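Local coordinates for teichoic acid biosynthesis protein F (Staphylococcus epidermidis, PDB 3L7I) that belongs to the teichoic acid biosynthesis proteins and carries a GT-B-type domain of two Rossmann-like halves, at residues Tyr481-Asn486 against Ile507-Asn512; Ile632-Gln637 against Lys690-Tyr695. One frame throughout, in Å; residues are numbered along the deposited sequence.

Contact 1: residues Tyr481-Asn486 against Ile507-Asn512; sequences YLISPN and IGYPRN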
ATOM      1  N   TYR A 481     -40.762  -1.861  -8.384  1.00 62.82           N
ATOM      2  CA  TYR A 481     -42.068  -2.469  -8.622  1.00 63.01           C
ATOM      3  C   TYR A 481     -42.057  -3.919  -8.133  1.00 61.27           C
ATOM      4  O   TYR A 481     -41.058  -4.615  -8.277  1.00 59.93           O
ATOM      5  CB  TYR A 481     -42.406  -2.421 -10.104  1.00 63.72           C
ATOM      6  CG  TYR A 481     -42.717  -1.025 -10.610  1.00 65.92           C
ATOM      7  CD1 TYR A 481     -43.740  -0.262 -10.041  1.00 67.64           C
ATOM      8  CD2 TYR A 481     -42.004  -0.469 -11.667  1.00 66.53           C
ATOM      9  CE1 TYR A 481     -44.036   1.011 -10.515  1.00 69.94           C
ATOM     10  CE2 TYR A 481     -42.294   0.794 -12.136  1.00 68.76           C
ATOM     11  CZ  TYR A 481     -43.308   1.531 -11.561  1.00 70.48           C
ATOM     12  OH  TYR A 481     -43.581   2.792 -12.044  1.00 72.96           O
ATOM     13  N   LEU A 482     -43.163  -4.351  -7.532  1.00 61.53           N
ATOM     14  CA  LEU A 482     -43.358  -5.723  -7.096  1.00 60.24           C
ATOM     15  C   LEU A 482     -44.721  -6.223  -7.573  1.00 60.93           C
ATOM     16  O   LEU A 482     -45.758  -5.582  -7.342  1.00 62.52           O
ATOM     17  CB  LEU A 482     -43.294  -5.811  -5.581  1.00 60.07           C
ATOM     18  CG  LEU A 482     -43.629  -7.190  -5.045  1.00 59.10           C
ATOM     19  CD1 LEU A 482     -42.791  -8.208  -5.760  1.00 57.64           C
ATOM     20  CD2 LEU A 482     -43.368  -7.236  -3.582  1.00 59.08           C
ATOM     21  N   ILE A 483     -44.731  -7.373  -8.240  1.00 59.95           N
ATOM     22  CA  ILE A 483     -45.973  -7.900  -8.794  1.00 60.72           C
ATOM     23  C   ILE A 483     -46.772  -8.644  -7.737  1.00 60.71           C
ATOM     24  O   ILE A 483     -46.197  -9.343  -6.889  1.00 59.50           O
ATOM     25  CB  ILE A 483     -45.698  -8.807  -9.978  1.00 59.96           C
ATOM     26  CG1 ILE A 483     -45.157  -7.982 -11.147  1.00 60.54           C
ATOM     27  CG2 ILE A 483     -46.955  -9.533 -10.400  1.00 60.73           C
ATOM     28  CD1 ILE A 483     -45.217  -8.695 -12.475  1.00 60.52           C
ATOM     29  N   SER A 484     -48.093  -8.497  -7.770  1.00 62.30           N
ATOM     30  CA  SER A 484     -48.941  -9.267  -6.864  1.00 62.56           C
ATOM     31  C   SER A 484     -50.051 -10.015  -7.597  1.00 63.41           C
ATOM     32  O   SER A 484     -50.693  -9.460  -8.504  1.00 64.89           O
ATOM     33  CB  SER A 484     -49.548  -8.372  -5.784  1.00 64.08           C
ATOM     34  OG  SER A 484     -50.210  -9.142  -4.796  1.00 64.31           O
ATOM     35  N   PRO A 485     -50.278 -11.280  -7.204  1.00 62.68           N
ATOM     36  CA  PRO A 485     -51.292 -12.186  -7.759  1.00 63.46           C
ATOM     37  C   PRO A 485     -52.691 -11.981  -7.157  1.00 65.59           C
ATOM     38  O   PRO A 485     -53.686 -12.301  -7.820  1.00 66.98           O
ATOM     39  CB  PRO A 485     -50.775 -13.581  -7.379  1.00 61.82           C
ATOM     40  CG  PRO A 485     -49.420 -13.387  -6.850  1.00 60.22           C
ATOM     41  CD  PRO A 485     -49.356 -11.992  -6.316  1.00 61.00           C
ATOM     42  N   ASN A 486     -52.765 -11.463  -5.931  1.00 66.04           N
ATOM     43  CA  ASN A 486     -54.034 -11.333  -5.205  1.00 68.19           C
ATOM     44  C   ASN A 486     -53.911 -10.450  -3.960  1.00 68.82           C
ATOM     45  O   ASN A 486     -52.810 -10.159  -3.511  1.00 67.37           O
ATOM     46  CB  ASN A 486     -54.575 -12.718  -4.820  1.00 68.08           C
ATOM     47  CG  ASN A 486     -53.464 -13.718  -4.548  1.00 65.66           C
ATOM     48  OD1 ASN A 486     -52.797 -13.670  -3.511  1.00 64.86           O
ATOM     49  ND2 ASN A 486     -53.251 -14.626  -5.489  1.00 64.72           N
ATOM     50  N   ILE A 507     -51.617  -7.452 -10.498  1.00 68.76           N
ATOM     51  CA  ILE A 507     -52.031  -7.653 -11.879  1.00 69.77           C
ATOM     52  C   ILE A 507     -52.015  -9.107 -12.295  1.00 68.45           C
ATOM     53  O   ILE A 507     -52.585  -9.450 -13.318  1.00 69.55           O
ATOM     54  CB  ILE A 507     -51.145  -6.862 -12.844  1.00 69.74           C
ATOM     55  CG1 ILE A 507     -49.665  -7.228 -12.625  1.00 67.09           C
ATOM     56  CG2 ILE A 507     -51.386  -5.364 -12.688  1.00 71.78           C
ATOM     57  CD1 ILE A 507     -48.737  -6.615 -13.658  1.00 67.07           C
ATOM     58  N   GLY A 508     -51.360  -9.955 -11.496  1.00 66.31           N
ATOM     59  CA  GLY A 508     -51.281 -11.382 -11.770  1.00 65.11           C
ATOM     60  C   GLY A 508     -49.954 -11.710 -12.412  1.00 63.32           C
ATOM     61  O   GLY A 508     -49.238 -10.821 -12.861  1.00 63.31           O
ATOM     62  N   TYR A 509     -49.610 -12.989 -12.453  1.00 62.00           N
ATOM     63  CA  TYR A 509     -48.304 -13.413 -12.957  1.00 60.43           C
ATOM     64  C   TYR A 509     -48.251 -13.505 -14.480  1.00 61.11           C
ATOM     65  O   TYR A 509     -49.111 -14.121 -15.118  1.00 62.12           O
ATOM     66  CB  TYR A 509     -47.891 -14.737 -12.323  1.00 58.98           C
ATOM     67  CG  TYR A 509     -47.445 -14.579 -10.907  1.00 58.11           C
ATOM     68  CD1 TYR A 509     -46.451 -13.670 -10.595  1.00 57.52           C
ATOM     69  CD2 TYR A 509     -48.005 -15.326  -9.879  1.00 58.06           C
ATOM     70  CE1 TYR A 509     -46.019 -13.493  -9.309  1.00 56.93           C
ATOM     71  CE2 TYR A 509     -47.575 -15.157  -8.571  1.00 57.48           C
ATOM     72  CZ  TYR A 509     -46.575 -14.229  -8.295  1.00 56.92           C
ATOM     73  OH  TYR A 509     -46.101 -14.002  -7.019  1.00 56.53           O
ATOM     74  N   PRO A 510     -47.240 -12.868 -15.072  1.00 60.78           N
ATOM     75  CA  PRO A 510     -47.096 -12.994 -16.521  1.00 61.54           C
ATOM     76  C   PRO A 510     -47.023 -14.463 -16.930  1.00 60.90           C
ATOM     77  O   PRO A 510     -47.528 -14.835 -17.994  1.00 62.04           O
ATOM     78  CB  PRO A 510     -45.767 -12.279 -16.784  1.00 60.90           C
ATOM     79  CG  PRO A 510     -45.749 -11.208 -15.756  1.00 60.90           C
ATOM     80  CD  PRO A 510     -46.343 -11.848 -14.512  1.00 60.22           C
ATOM     81  N   ARG A 511     -46.407 -15.282 -16.076  1.00 70.44           N
ATOM     82  CA  ARG A 511     -46.184 -16.697 -16.353  1.00 69.78           C
ATOM     83  C   ARG A 511     -47.504 -17.430 -16.375  1.00 69.65           C
ATOM     84  O   ARG A 511     -47.590 -18.557 -16.874  1.00 69.51           O
ATOM     85  CB  ARG A 511     -45.335 -17.308 -15.253  1.00 68.34           C
ATOM     86  CG  ARG A 511     -45.913 -17.030 -13.894  1.00 67.53           C
ATOM     87  CD  ARG A 511     -45.976 -18.254 -13.035  1.00 66.26           C
ATOM     88  NE  ARG A 511     -44.941 -18.202 -12.015  1.00 65.71           N
ATOM     89  CZ  ARG A 511     -45.105 -18.624 -10.759  1.00 64.96           C
ATOM     90  NH1 ARG A 511     -44.094 -18.526  -9.890  1.00 64.85           N
ATOM     91  NH2 ARG A 511     -46.276 -19.134 -10.372  1.00 64.58           N
ATOM     92  N   ASN A 512     -48.524 -16.790 -15.805  1.00 69.83           N
ATOM     93  CA  ASN A 512     -49.857 -17.370 -15.716  1.00 69.97           C
ATOM     94  C   ASN A 512     -50.727 -17.013 -16.920  1.00 71.88           C
ATOM     95  O   ASN A 512     -51.766 -17.636 -17.136  1.00 72.40           O
ATOM     96  CB  ASN A 512     -50.548 -16.958 -14.410  1.00 69.46           C
ATOM     97  CG  ASN A 512     -50.054 -17.749 -13.192  1.00 67.83           C
ATOM     98  OD1 ASN A 512     -49.373 -18.761 -13.327  1.00 67.01           O
ATOM     99  ND2 ASN A 512     -50.406 -17.272 -11.990  1.00 67.59           N
TER
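At the last residue of strand 481-484, the carbonyl of S484 receives two backbone N-H groups from the 507-512 loop, and the CA atoms of P485 and G508 lie 4.1 Å apart. The bond from G508 N to S484 O is the straighter one, at 3.1 Å and 151° at the hydrogen; it reaches the oxygen tilted 34° from the carbonyl plane. The second, from I507 N to S484 O, is bent and weak. G508 has a positive phi, where the chain turns from the end of strand 504-506 toward helix 513-517.

I483 reaches into the loop with two branches. A chi1 of -68° sets its CG1 beside the backbone N and leaves CG2 anti to it; CG2 lies 3.6 Å from G508 O and beside the Y509 ring, while CD1, at the end of the other branch, reaches P510 CD at 3.9 Å. The strands 481-484 and 504-506 are parallel neighbours at one border of the N-terminal Rossmann-like sheet, so this contact joins the loops that leave their C-terminal ends, the end that faces the interdomain cleft in a GT-B fold. P485 also lies beside the Y509 ring, but the carbons are modelled too close there and the detail is doubtful. Helix 367-379 touches both Y509 and P510, and helix 706-721 touches I483, I507 and P510, so that I483 and P510 are buried. The side chain of S484 starts out away from the loop, and its OG hydrogen-bonds T490 OG1 in helix 487-496, whose N-cap is N486.

Contact 2: residues Ile632-Gln637 against Lys690-Tyr695; sequences ILKRPQ and KIDAFY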
ATOM      1  N   ILE A 632     -56.175 -21.327 -11.455  1.00 62.66           N
ATOM      2  CA  ILE A 632     -56.784 -20.507 -12.467  1.00 64.19           C
ATOM      3  C   ILE A 632     -57.629 -21.378 -13.395  1.00 64.30           C
ATOM      4  O   ILE A 632     -58.613 -20.905 -13.979  1.00 65.92           O
ATOM      5  CB  ILE A 632     -55.733 -19.779 -13.290  1.00 64.47           C
ATOM      6  CG1 ILE A 632     -54.907 -18.843 -12.391  1.00 64.77           C
ATOM      7  CG2 ILE A 632     -56.399 -19.029 -14.432  1.00 66.32           C
ATOM      8  CD1 ILE A 632     -53.604 -18.356 -13.032  1.00 64.90           C
ATOM      9  N   LEU A 633     -57.259 -22.652 -13.525  1.00 62.85           N
ATOM     10  CA  LEU A 633     -57.938 -23.547 -14.464  1.00 63.10           C
ATOM     11  C   LEU A 633     -59.259 -24.123 -13.936  1.00 63.76           C
ATOM     12  O   LEU A 633     -60.030 -24.711 -14.709  1.00 64.55           O
ATOM     13  CB  LEU A 633     -56.998 -24.668 -14.938  1.00 61.69           C
ATOM     14  CG  LEU A 633     -55.756 -24.222 -15.721  1.00 61.47           C
ATOM     15  CD1 LEU A 633     -54.672 -25.348 -15.817  1.00 60.05           C
ATOM     16  CD2 LEU A 633     -56.132 -23.691 -17.085  1.00 63.02           C
ATOM     17  N   LYS A 634     -59.518 -23.933 -12.636  1.00 63.75           N
ATOM     18  CA  LYS A 634     -60.732 -24.436 -11.965  1.00 64.64           C
ATOM     19  C   LYS A 634     -60.886 -25.941 -12.177  1.00 63.98           C
ATOM     20  O   LYS A 634     -61.944 -26.432 -12.555  1.00 65.19           O
ATOM     21  CB  LYS A 634     -61.991 -23.704 -12.426  1.00 66.86           C
ATOM     22  CG  LYS A 634     -61.909 -22.200 -12.333  1.00 67.94           C
ATOM     23  CD  LYS A 634     -63.254 -21.535 -12.599  1.00 70.49           C
ATOM     24  CE  LYS A 634     -63.071 -20.141 -13.199  1.00 71.82           C
ATOM     25  NZ  LYS A 634     -64.371 -19.408 -13.330  1.00 74.64           N
ATOM     26  N   ARG A 635     -59.802 -26.666 -11.950  1.00 62.31           N
ATOM     27  CA  ARG A 635     -59.808 -28.099 -12.115  1.00 61.80           C
ATOM     28  C   ARG A 635     -59.575 -28.725 -10.747  1.00 61.21           C
ATOM     29  O   ARG A 635     -59.167 -28.040  -9.817  1.00 60.96           O
ATOM     30  CB  ARG A 635     -58.738 -28.524 -13.144  1.00 60.76           C
ATOM     31  CG  ARG A 635     -59.264 -28.725 -14.554  1.00 61.76           C
ATOM     32  CD  ARG A 635     -58.806 -27.709 -15.566  1.00 62.09           C
ATOM     33  NE  ARG A 635     -57.586 -28.149 -16.234  1.00 61.13           N
ATOM     34  CZ  ARG A 635     -57.188 -27.783 -17.460  1.00 61.72           C
ATOM     35  NH1 ARG A 635     -56.031 -28.244 -17.921  1.00 60.96           N
ATOM     36  NH2 ARG A 635     -57.910 -26.963 -18.223  1.00 63.31           N
ATOM     37  N   PRO A 636     -59.851 -30.030 -10.610  1.00 61.29           N
ATOM     38  CA  PRO A 636     -59.683 -30.722  -9.327  1.00 61.11           C
ATOM     39  C   PRO A 636     -58.230 -30.767  -8.871  1.00 59.64           C
ATOM     40  O   PRO A 636     -57.362 -31.113  -9.665  1.00 58.72           O
ATOM     41  CB  PRO A 636     -60.143 -32.150  -9.636  1.00 61.65           C
ATOM     42  CG  PRO A 636     -60.963 -32.037 -10.853  1.00 62.60           C
ATOM     43  CD  PRO A 636     -60.383 -30.926 -11.647  1.00 61.92           C
ATOM     44  N   GLN A 637     -57.976 -30.422  -7.615  1.00 59.70           N
ATOM     45  CA  GLN A 637     -56.669 -30.658  -7.028  1.00 58.72           C
ATOM     46  C   GLN A 637     -56.842 -31.638  -5.871  1.00 59.35           C
ATOM     47  O   GLN A 637     -57.932 -31.742  -5.310  1.00 60.61           O
ATOM     48  CB  GLN A 637     -56.023 -29.361  -6.542  1.00 58.53           C
ATOM     49  CG  GLN A 637     -56.118 -28.203  -7.513  1.00 58.53           C
ATOM     50  CD  GLN A 637     -55.127 -27.092  -7.198  1.00 58.31           C
ATOM     51  OE1 GLN A 637     -54.077 -27.333  -6.590  1.00 57.80           O
ATOM     52  NE2 GLN A 637     -55.442 -25.870  -7.630  1.00 58.94           N
ATOM     53  N   LYS A 690     -65.937 -25.588  -3.579  1.00 95.02           N
ATOM     54  CA  LYS A 690     -64.614 -25.253  -3.033  1.00 92.46           C
ATOM     55  C   LYS A 690     -63.599 -24.731  -4.072  1.00 89.61           C
ATOM     56  O   LYS A 690     -62.806 -23.831  -3.789  1.00 88.47           O
ATOM     57  CB  LYS A 690     -64.028 -26.448  -2.259  1.00 91.16           C
ATOM     58  CG  LYS A 690     -64.676 -26.665  -0.898  1.00 93.70           C
ATOM     59  CD  LYS A 690     -63.814 -27.524   0.017  1.00 92.19           C
ATOM     60  CE  LYS A 690     -64.218 -27.334   1.485  1.00 94.58           C
ATOM     61  NZ  LYS A 690     -65.635 -27.759   1.790  1.00 98.02           N
ATOM     62  N   ILE A 691     -63.624 -25.301  -5.270  1.00 88.57           N
ATOM     63  CA  ILE A 691     -62.794 -24.822  -6.365  1.00 86.24           C
ATOM     64  C   ILE A 691     -63.139 -23.382  -6.725  1.00 87.60           C
ATOM     65  O   ILE A 691     -62.259 -22.569  -7.005  1.00 85.91           O
ATOM     66  CB  ILE A 691     -62.963 -25.713  -7.601  1.00 85.48           C
ATOM     67  CG1 ILE A 691     -62.288 -27.057  -7.350  1.00 83.53           C
ATOM     68  CG2 ILE A 691     -62.380 -25.053  -8.846  1.00 83.87           C
ATOM     69  CD1 ILE A 691     -62.287 -27.963  -8.547  1.00 82.53           C
ATOM     70  N   ASP A 692     -64.427 -23.072  -6.722  1.00 90.77           N
ATOM     71  CA  ASP A 692     -64.886 -21.725  -7.015  1.00 92.56           C
ATOM     72  C   ASP A 692     -64.448 -20.745  -5.922  1.00 92.81           C
ATOM     73  O   ASP A 692     -63.982 -19.659  -6.222  1.00 92.31           O
ATOM     74  CB  ASP A 692     -66.409 -21.700  -7.228  1.00 96.17           C
ATOM     75  CG  ASP A 692     -66.845 -22.390  -8.534  1.00 96.09           C
ATOM     76  OD1 ASP A 692     -65.996 -22.546  -9.438  1.00 93.48           O
ATOM     77  OD2 ASP A 692     -68.044 -22.767  -8.655  1.00 98.77           O
ATOM     78  N   ALA A 693     -64.573 -21.135  -4.659  1.00 93.64           N
ATOM     79  CA  ALA A 693     -64.154 -20.263  -3.565  1.00 93.99           C
ATOM     80  C   ALA A 693     -62.665 -19.941  -3.690  1.00 90.61           C
ATOM     81  O   ALA A 693     -62.244 -18.793  -3.514  1.00 90.58           O
ATOM     82  CB  ALA A 693     -64.436 -20.910  -2.229  1.00 95.21           C
ATOM     83  N   PHE A 694     -61.878 -20.969  -3.992  1.00 87.90           N
ATOM     84  CA  PHE A 694     -60.434 -20.852  -4.127  1.00 84.65           C
ATOM     85  C   PHE A 694     -60.093 -19.982  -5.332  1.00 83.68           C
ATOM     86  O   PHE A 694     -59.180 -19.165  -5.271  1.00 82.28           O
ATOM     87  CB  PHE A 694     -59.827 -22.253  -4.283  1.00 82.39           C
ATOM     88  CG  PHE A 694     -58.346 -22.286  -4.234  1.00 79.26           C
ATOM     89  CD1 PHE A 694     -57.690 -22.441  -3.034  1.00 78.66           C
ATOM     90  CD2 PHE A 694     -57.601 -22.184  -5.391  1.00 77.03           C
ATOM     91  CE1 PHE A 694     -56.304 -22.480  -2.984  1.00 75.87           C
ATOM     92  CE2 PHE A 694     -56.219 -22.227  -5.352  1.00 74.25           C
ATOM     93  CZ  PHE A 694     -55.570 -22.374  -4.141  1.00 73.67           C
ATOM     94  N   TYR A 695     -60.822 -20.156  -6.431  1.00 84.54           N
ATOM     95  CA  TYR A 695     -60.583 -19.355  -7.630  1.00 83.92           C
ATOM     96  C   TYR A 695     -60.956 -17.905  -7.389  1.00 85.96           C
ATOM     97  O   TYR A 695     -60.378 -17.002  -7.974  1.00 85.09           O
ATOM     98  CB  TYR A 695     -61.376 -19.889  -8.820  1.00 84.76           C
ATOM     99  CG  TYR A 695     -61.322 -18.986 -10.032  1.00 84.79           C
ATOM    100  CD1 TYR A 695     -60.364 -19.169 -11.013  1.00 82.16           C
ATOM    101  CD2 TYR A 695     -62.224 -17.950 -10.190  1.00 87.61           C
ATOM    102  CE1 TYR A 695     -60.314 -18.348 -12.123  1.00 82.33           C
ATOM    103  CE2 TYR A 695     -62.181 -17.128 -11.292  1.00 87.81           C
ATOM    104  CZ  TYR A 695     -61.229 -17.330 -12.255  1.00 85.17           C
ATOM    105  OH  TYR A 695     -61.189 -16.511 -13.358  1.00 85.51           O
TER
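K634 lays its aliphatic chain obliquely across one face of the Y695 ring. CE is centred over that face, its distance to the ring centroid being 3.4 Å and its offset only 9° from the ring normal, a CH-pi contact. The ammonium stays above the same ring: K634 NZ is 4.0 Å from the Y695 centroid and 20° off the normal, a cation-pi arrangement. The lysine is extended beyond CG, which carries CG, CD and CE in turn along the phenol. On the helix side, a chi1 of 172°, with CG anti to the backbone N, sends the Y695 ring toward the 632-637 segment, where the lysine lies on one face. I632 O approaches the same ring at a slant, 3.6 Å from Y695 CE1. D692, three residues before Y695 on the helix, keeps OD1 at 5.3 Å from K634 NZ, too far for a salt bridge but close enough that its charge may favour the ammonium.

The 632-637 segment is the link from helix 626-630 to strand 637-640 of the C-terminal Rossmann-like sheet, and helix 688-698 packs alongside this link. One turn before Y695, I691 packs against the backbone of the 632-637 segment: its CG2 sits 3.6 Å from K634 CA and its CD1 3.4 Å from R635 O. K634 has left-handed backbone angles, and its carbonyl is held by Q684 NE2 of helix 680-686. R635 points away from helix 688-698, its NH1 bonded to the carbonyls of L614 and S616. Q637 lies near F694, its NE2 hydrogen-bonded to M627 O.

Overall arrangement
The two contacts lie in different halves of the GT-B-type architecture, contact 1 beside the N-terminal sheet and contact 2 beside the C-terminal one, with centres about 18 Å apart. They are in series along the chain, yet they meet directly: N512 ND2 packs 3.5 Å from I632 CD1, so the end of the 507-512 loop reaches the start of the 632-637 link. D629, in helix 626-630, accepts a hydrogen bond from N512 and forms a salt bridge with R511, which also pairs with D367 of the N-terminal half. F698, on the helix that carries 690-695, joins them again: its carbonyl bonds N486 and its ring meets F694.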